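Local coordinates for methyltransferase domain-containing protein (Serratia marcescens, PDB 7CLF), which probably transfers a methyl group from S-adenosyl-L-methionine to a hydroxyl group of a small-molecule substrate, as a dimeric O-methyltransferase, at residues Leu173-Gly178 with Asp238-Gly243; Arg270-Glu275 with Arg331-Gly336. One frame throughout, in Å; residues are numbered along the deposited sequence.

Interaction 1: residues Leu173-Gly178 with Asp238-Gly243. With SAH (S-adenosyl-L-homocysteine), chain D.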
# COMPACT_ATOMS: atom_id res chain seq x y z
N LEU A 173 -5.44 24.15 -29.77
CA LEU A 173 -4.88 22.81 -29.82
C LEU A 173 -4.59 22.32 -28.41
O LEU A 173 -3.92 23.02 -27.64
CB LEU A 173 -3.61 22.78 -30.67
CG LEU A 173 -2.74 21.52 -30.74
CD1 LEU A 173 -3.44 20.43 -31.51
CD2 LEU A 173 -1.39 21.85 -31.38
N ASP A 174 -5.09 21.13 -28.07
CA ASP A 174 -4.81 20.50 -26.78
C ASP A 174 -3.79 19.39 -27.00
O ASP A 174 -4.14 18.31 -27.49
CB ASP A 174 -6.09 19.95 -26.15
CG ASP A 174 -5.93 19.68 -24.66
OD1 ASP A 174 -4.89 20.09 -24.11
OD2 ASP A 174 -6.84 19.09 -24.04
N ILE A 175 -2.53 19.65 -26.64
CA ILE A 175 -1.47 18.66 -26.81
C ILE A 175 -1.52 17.71 -25.63
O ILE A 175 -1.42 18.15 -24.48
CB ILE A 175 -0.09 19.32 -26.92
CG1 ILE A 175 0.04 20.15 -28.21
CG2 ILE A 175 1.00 18.27 -26.85
CD1 ILE A 175 1.40 20.86 -28.35
N GLY A 176 -1.65 16.41 -25.90
CA GLY A 176 -1.74 15.44 -24.82
C GLY A 176 -3.07 15.46 -24.11
O GLY A 176 -3.14 15.15 -22.91
N SER A 177 -4.14 15.81 -24.83
CA SER A 177 -5.47 16.00 -24.24
C SER A 177 -5.96 14.76 -23.51
O SER A 177 -6.77 14.88 -22.59
CB SER A 177 -6.45 16.39 -25.36
OG SER A 177 -7.72 16.80 -24.87
N GLY A 178 -5.50 13.58 -23.89
CA GLY A 178 -5.91 12.37 -23.22
C GLY A 178 -7.28 11.89 -23.66
O GLY A 178 -7.45 11.43 -24.79
N ASP A 238 -3.75 29.64 -32.15
CA ASP A 238 -3.40 30.86 -31.38
C ASP A 238 -3.51 30.60 -29.88
O ASP A 238 -3.19 31.48 -29.13
CB ASP A 238 -4.14 32.10 -31.87
CG ASP A 238 -5.62 32.00 -31.66
OD1 ASP A 238 -6.19 31.12 -32.19
OD2 ASP A 238 -6.16 32.84 -30.98
N LEU A 239 -4.06 29.45 -29.50
CA LEU A 239 -3.99 28.96 -28.11
C LEU A 239 -3.61 27.47 -28.10
O LEU A 239 -4.27 26.67 -28.73
CB LEU A 239 -5.24 29.24 -27.28
CG LEU A 239 -5.15 28.62 -25.89
CD1 LEU A 239 -3.97 29.17 -25.14
CD2 LEU A 239 -6.42 28.78 -25.10
N ILE A 240 -2.55 27.16 -27.39
CA ILE A 240 -2.11 25.78 -27.24
C ILE A 240 -2.05 25.49 -25.75
O ILE A 240 -1.59 26.34 -24.97
CB ILE A 240 -0.75 25.53 -27.92
CG1 ILE A 240 -0.86 25.79 -29.42
CG2 ILE A 240 -0.25 24.11 -27.68
CD1 ILE A 240 0.46 25.83 -30.11
N HIS A 241 -2.55 24.32 -25.34
CA HIS A 241 -2.56 23.88 -23.96
C HIS A 241 -1.84 22.55 -23.86
O HIS A 241 -1.85 21.74 -24.79
CB HIS A 241 -4.00 23.74 -23.42
CG HIS A 241 -4.11 23.16 -22.05
ND1 HIS A 241 -4.61 21.90 -21.82
CD2 HIS A 241 -3.87 23.70 -20.83
CE1 HIS A 241 -4.65 21.68 -20.51
NE2 HIS A 241 -4.22 22.76 -19.89
N LEU A 242 -1.21 22.35 -22.70
CA LEU A 242 -0.53 21.11 -22.35
C LEU A 242 -0.92 20.79 -20.91
O LEU A 242 -0.46 21.46 -19.98
CB LEU A 242 0.99 21.28 -22.50
CG LEU A 242 1.86 20.07 -22.21
CD1 LEU A 242 1.65 19.04 -23.30
CD2 LEU A 242 3.30 20.50 -22.12
N GLY A 243 -1.78 19.80 -20.72
CA GLY A 243 -2.26 19.51 -19.38
C GLY A 243 -1.72 18.25 -18.75
O GLY A 243 -1.91 17.15 -19.26
N SAH D . -4.23 16.45 -20.64
CA SAH D . -5.00 15.46 -19.88
CB SAH D . -4.25 14.12 -19.76
CG SAH D . -2.86 14.09 -19.11
SD SAH D . -2.11 12.42 -19.16
C SAH D . -5.32 16.04 -18.50
O SAH D . -5.04 17.21 -18.23
OXT SAH D . -5.89 15.36 -17.65
C5' SAH D . -0.77 12.93 -20.28
C4' SAH D . -1.09 12.74 -21.76
O4' SAH D . 0.02 13.17 -22.54
C3' SAH D . -1.32 11.28 -22.10
O3' SAH D . -2.58 11.11 -22.69
C2' SAH D . -0.24 10.94 -23.11
O2' SAH D . -0.69 10.12 -24.15
C1' SAH D . 0.20 12.29 -23.62
N9 SAH D . 1.61 12.27 -24.04
C8 SAH D . 2.69 11.75 -23.36
N7 SAH D . 3.80 11.94 -24.11
C5 SAH D . 3.45 12.56 -25.26
C6 SAH D . 4.19 12.97 -26.36
N6 SAH D . 5.51 12.77 -26.39
N1 SAH D . 3.54 13.59 -27.41
C2 SAH D . 2.19 13.80 -27.35
N3 SAH D . 1.45 13.38 -26.25
C4 SAH D . 2.08 12.77 -25.23
O HOH W 1 -3.21 18.54 -22.60
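Asp174 and His241 both turn CG anti to their backbone N (chi1 -162° and 174°), which lays the two side chains side by side on one face of the sheet. His241 ND1 donates to Asp174 OD1 at 2.9 Å. The oxygen lies near the ring plane, but the ring meets the carboxylate from above, the planes 43° apart. His241 NE2 bonds Ser274 of the next strand. Ser177 OG donates to Asp174 OD2 at 2.6 Å, so both carboxylate oxygens are held. A water gives one hydrogen to Asp174 OD1 and the other to Ile175 O, and accepts from Gly243 N. It bridges the strands where they spread apart. Earlier along the strands the parallel pairing is close: Leu173 O accepts from His241 N, and Ile175 N donates to His241 O at 2.9 Å. On the other face, Ile175 CD1 meets Ile240 CG2 at 3.7 Å, and its CG2 branch meets Leu242 CD1. Gly176 O, just past Ile175, and Gly243 O accept from the amino N of S-adenosyl-L-homocysteine. Glycine-rich 176-178 follows the first Rossmann-like strand, as in other class I methyltransferases. Helix 181-189 packs Leu182 on Asp174 and His241. Strands 194-199 and 270-275 flank the pair.

Interaction 2: residues Arg270-Glu275 with Arg331-Gly336. With SAH (S-adenosyl-L-homocysteine), chain D.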
# COMPACT_ATOMS: atom_id res chain seq x y z
N ARG A 270 -0.52 32.11 -27.90
CA ARG A 270 -0.46 31.88 -26.46
C ARG A 270 -0.30 30.39 -26.19
O ARG A 270 -0.78 29.55 -26.95
CB ARG A 270 -1.71 32.42 -25.76
CG ARG A 270 -1.80 32.08 -24.28
CD ARG A 270 -2.76 33.01 -23.57
NE ARG A 270 -2.44 34.41 -23.88
CZ ARG A 270 -3.28 35.42 -23.67
NH1 ARG A 270 -4.48 35.19 -23.16
NH2 ARG A 270 -2.90 36.66 -23.99
N PHE A 271 0.42 30.07 -25.11
CA PHE A 271 0.59 28.70 -24.63
C PHE A 271 0.29 28.65 -23.14
O PHE A 271 0.69 29.55 -22.40
CB PHE A 271 2.02 28.19 -24.90
CG PHE A 271 2.31 26.85 -24.29
CD1 PHE A 271 1.71 25.70 -24.79
CD2 PHE A 271 3.18 26.72 -23.22
CE1 PHE A 271 1.98 24.45 -24.23
CE2 PHE A 271 3.46 25.48 -22.66
CZ PHE A 271 2.86 24.35 -23.16
N ILE A 272 -0.43 27.62 -22.71
CA ILE A 272 -0.77 27.40 -21.30
C ILE A 272 -0.42 25.96 -20.95
O ILE A 272 -0.89 25.02 -21.60
CB ILE A 272 -2.26 27.66 -21.00
CG1 ILE A 272 -2.63 29.10 -21.34
CG2 ILE A 272 -2.58 27.36 -19.51
CD1 ILE A 272 -4.11 29.41 -21.15
N ALA A 273 0.40 25.78 -19.92
CA ALA A 273 0.58 24.47 -19.32
C ALA A 273 -0.10 24.45 -17.96
O ALA A 273 -0.05 25.44 -17.22
CB ALA A 273 2.07 24.11 -19.21
N SER A 274 -0.77 23.35 -17.65
CA SER A 274 -1.44 23.18 -16.36
C SER A 274 -0.83 21.98 -15.65
O SER A 274 -0.75 20.88 -16.21
CB SER A 274 -2.96 23.01 -16.52
OG SER A 274 -3.32 21.93 -17.34
N GLU A 275 -0.41 22.19 -14.41
CA GLU A 275 0.24 21.17 -13.61
C GLU A 275 -0.27 21.29 -12.18
O GLU A 275 -1.02 22.20 -11.85
CB GLU A 275 1.77 21.32 -13.68
CG GLU A 275 2.34 21.07 -15.07
CD GLU A 275 2.56 19.60 -15.34
OE1 GLU A 275 3.18 18.92 -14.50
OE2 GLU A 275 2.11 19.10 -16.39
N ARG A 331 -5.32 23.22 -10.28
CA ARG A 331 -4.05 23.28 -10.98
C ARG A 331 -3.48 24.69 -10.95
O ARG A 331 -4.18 25.67 -10.68
CB ARG A 331 -4.20 22.81 -12.44
CG ARG A 331 -4.70 21.37 -12.57
CD ARG A 331 -4.49 20.83 -13.99
NE ARG A 331 -5.05 19.50 -14.17
CZ ARG A 331 -5.09 18.87 -15.34
NH1 ARG A 331 -4.59 19.47 -16.42
NH2 ARG A 331 -5.61 17.66 -15.44
N THR A 332 -2.18 24.77 -11.23
CA THR A 332 -1.50 26.02 -11.55
C THR A 332 -1.35 26.10 -13.07
O THR A 332 -0.93 25.12 -13.69
CB THR A 332 -0.14 26.06 -10.86
OG1 THR A 332 -0.33 26.11 -9.44
CG2 THR A 332 0.68 27.26 -11.32
N LEU A 333 -1.72 27.24 -13.66
CA LEU A 333 -1.57 27.47 -15.09
C LEU A 333 -0.37 28.38 -15.33
O LEU A 333 -0.32 29.50 -14.81
CB LEU A 333 -2.82 28.13 -15.71
CG LEU A 333 -4.18 27.46 -15.70
CD1 LEU A 333 -5.06 28.04 -16.79
CD2 LEU A 333 -4.03 26.02 -15.90
N ILE A 334 0.57 27.91 -16.15
CA ILE A 334 1.71 28.71 -16.55
C ILE A 334 1.50 29.10 -18.01
O ILE A 334 1.17 28.25 -18.84
CB ILE A 334 3.05 27.96 -16.37
CG1 ILE A 334 3.16 27.40 -14.95
CG2 ILE A 334 4.22 28.89 -16.65
CD1 ILE A 334 2.94 25.92 -14.86
N VAL A 335 1.71 30.37 -18.31
CA VAL A 335 1.30 30.92 -19.60
C VAL A 335 2.42 31.81 -20.14
O VAL A 335 3.09 32.51 -19.38
CB VAL A 335 -0.03 31.69 -19.48
CG1 VAL A 335 0.10 32.81 -18.50
CG2 VAL A 335 -0.49 32.20 -20.85
N GLY A 336 2.63 31.74 -21.45
CA GLY A 336 3.58 32.58 -22.15
C GLY A 336 3.11 32.80 -23.57
O GLY A 336 2.12 32.21 -24.02
N SAH D . -4.23 16.45 -20.64
CA SAH D . -5.00 15.46 -19.88
CB SAH D . -4.25 14.12 -19.76
CG SAH D . -2.86 14.09 -19.11
SD SAH D . -2.11 12.42 -19.16
C SAH D . -5.32 16.04 -18.50
O SAH D . -5.04 17.21 -18.23
OXT SAH D . -5.89 15.36 -17.65
C5' SAH D . -0.77 12.93 -20.28
C4' SAH D . -1.09 12.74 -21.76
O4' SAH D . 0.02 13.17 -22.54
C3' SAH D . -1.32 11.28 -22.10
O3' SAH D . -2.58 11.11 -22.69
C2' SAH D . -0.24 10.94 -23.11
O2' SAH D . -0.69 10.12 -24.15
C1' SAH D . 0.20 12.29 -23.62
N9 SAH D . 1.61 12.27 -24.04
C8 SAH D . 2.69 11.75 -23.36
N7 SAH D . 3.80 11.94 -24.11
C5 SAH D . 3.45 12.56 -25.26
C6 SAH D . 4.19 12.97 -26.36
N6 SAH D . 5.51 12.77 -26.39
N1 SAH D . 3.54 13.59 -27.41
C2 SAH D . 2.19 13.80 -27.35
N3 SAH D . 1.45 13.38 -26.25
C4 SAH D . 2.08 12.77 -25.23
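Ser274 and Arg331 make the polar side-chain contact between these antiparallel strands. Arg331 NH1 donates to Ser274 OG at 2.9 Å, with the oxygen in the guanidinium plane. The Arg331 chain is extended from CG to NE, and this carries the guanidinium from just before strand 332-337 to the cofactor product. There NH1 and NH2 both donate to O of S-adenosyl-L-homocysteine, each at 2.9 Å. A weak bond from NH2 to OXT is longer. The ligand carboxylate thus meets the guanidinium at its edge, and the opposite charges probably strengthen the grip. Phe156 and Trp244 add cation-pi contacts to Arg331. Through His241, Ser274 OG also links the arginine to the next strand.

Backbone bonds form three antiparallel hydrogen-bonded pairs: Phe271 with Gly336, Ala273 with Ile334, and Glu275 with Thr332. Ala273 N to Ile334 O and Ile334 N to Ala273 O are both 2.8 Å. CA-H...O contacts fall at the non-hydrogen-bonded pairs between them, such as Val335 CA to Phe271 O at 3.2 Å.

Apolar packing lies on the face of Ile272, Ser274, Leu333 and Val335. Ile272 divides its branches: CG2, anti to the backbone N, touches Leu333 CD1 at 3.7 Å, while CG1 runs alongside Val335 and meets its CG2. Leu333 CD2 presses tightly on Ser274 CB at 3.3 Å. At the far end the aliphatic part of Arg270 crosses Val335, its CD 3.6 Å from Val335 CG2. Its NE pairs with Glu337 in a salt bridge.

On the other face, Glu275 makes a weak hydrogen bond to His247, the predicted proton acceptor. Strand 332-337 runs antiparallel between 270-275 and 322-324, completing the 3-2-1-4-5-7-6 sheet typical of class I methyltransferases, with Arg331 at the S-adenosyl-L-homocysteine site.

Both interactions are buried and belong to one seven-stranded sheet. Strands 239-243 and 270-275 are neighbours, so interaction 1 and interaction 2 adjoin, their centres about 10 Å apart. Interaction 1 pairs parallel strands in the middle of the sheet; interaction 2 joins the reversed strand next to one edge. The larger buried area is in interaction 2. Through His241 and Ser274 a polar chain runs from Asp174 to Arg331. Their roles at S-adenosyl-L-homocysteine differ. Residues 173-178 and 238-243 offer backbone carbonyls to its amino group, whereas Arg331 offers a positive side chain to its carboxylate.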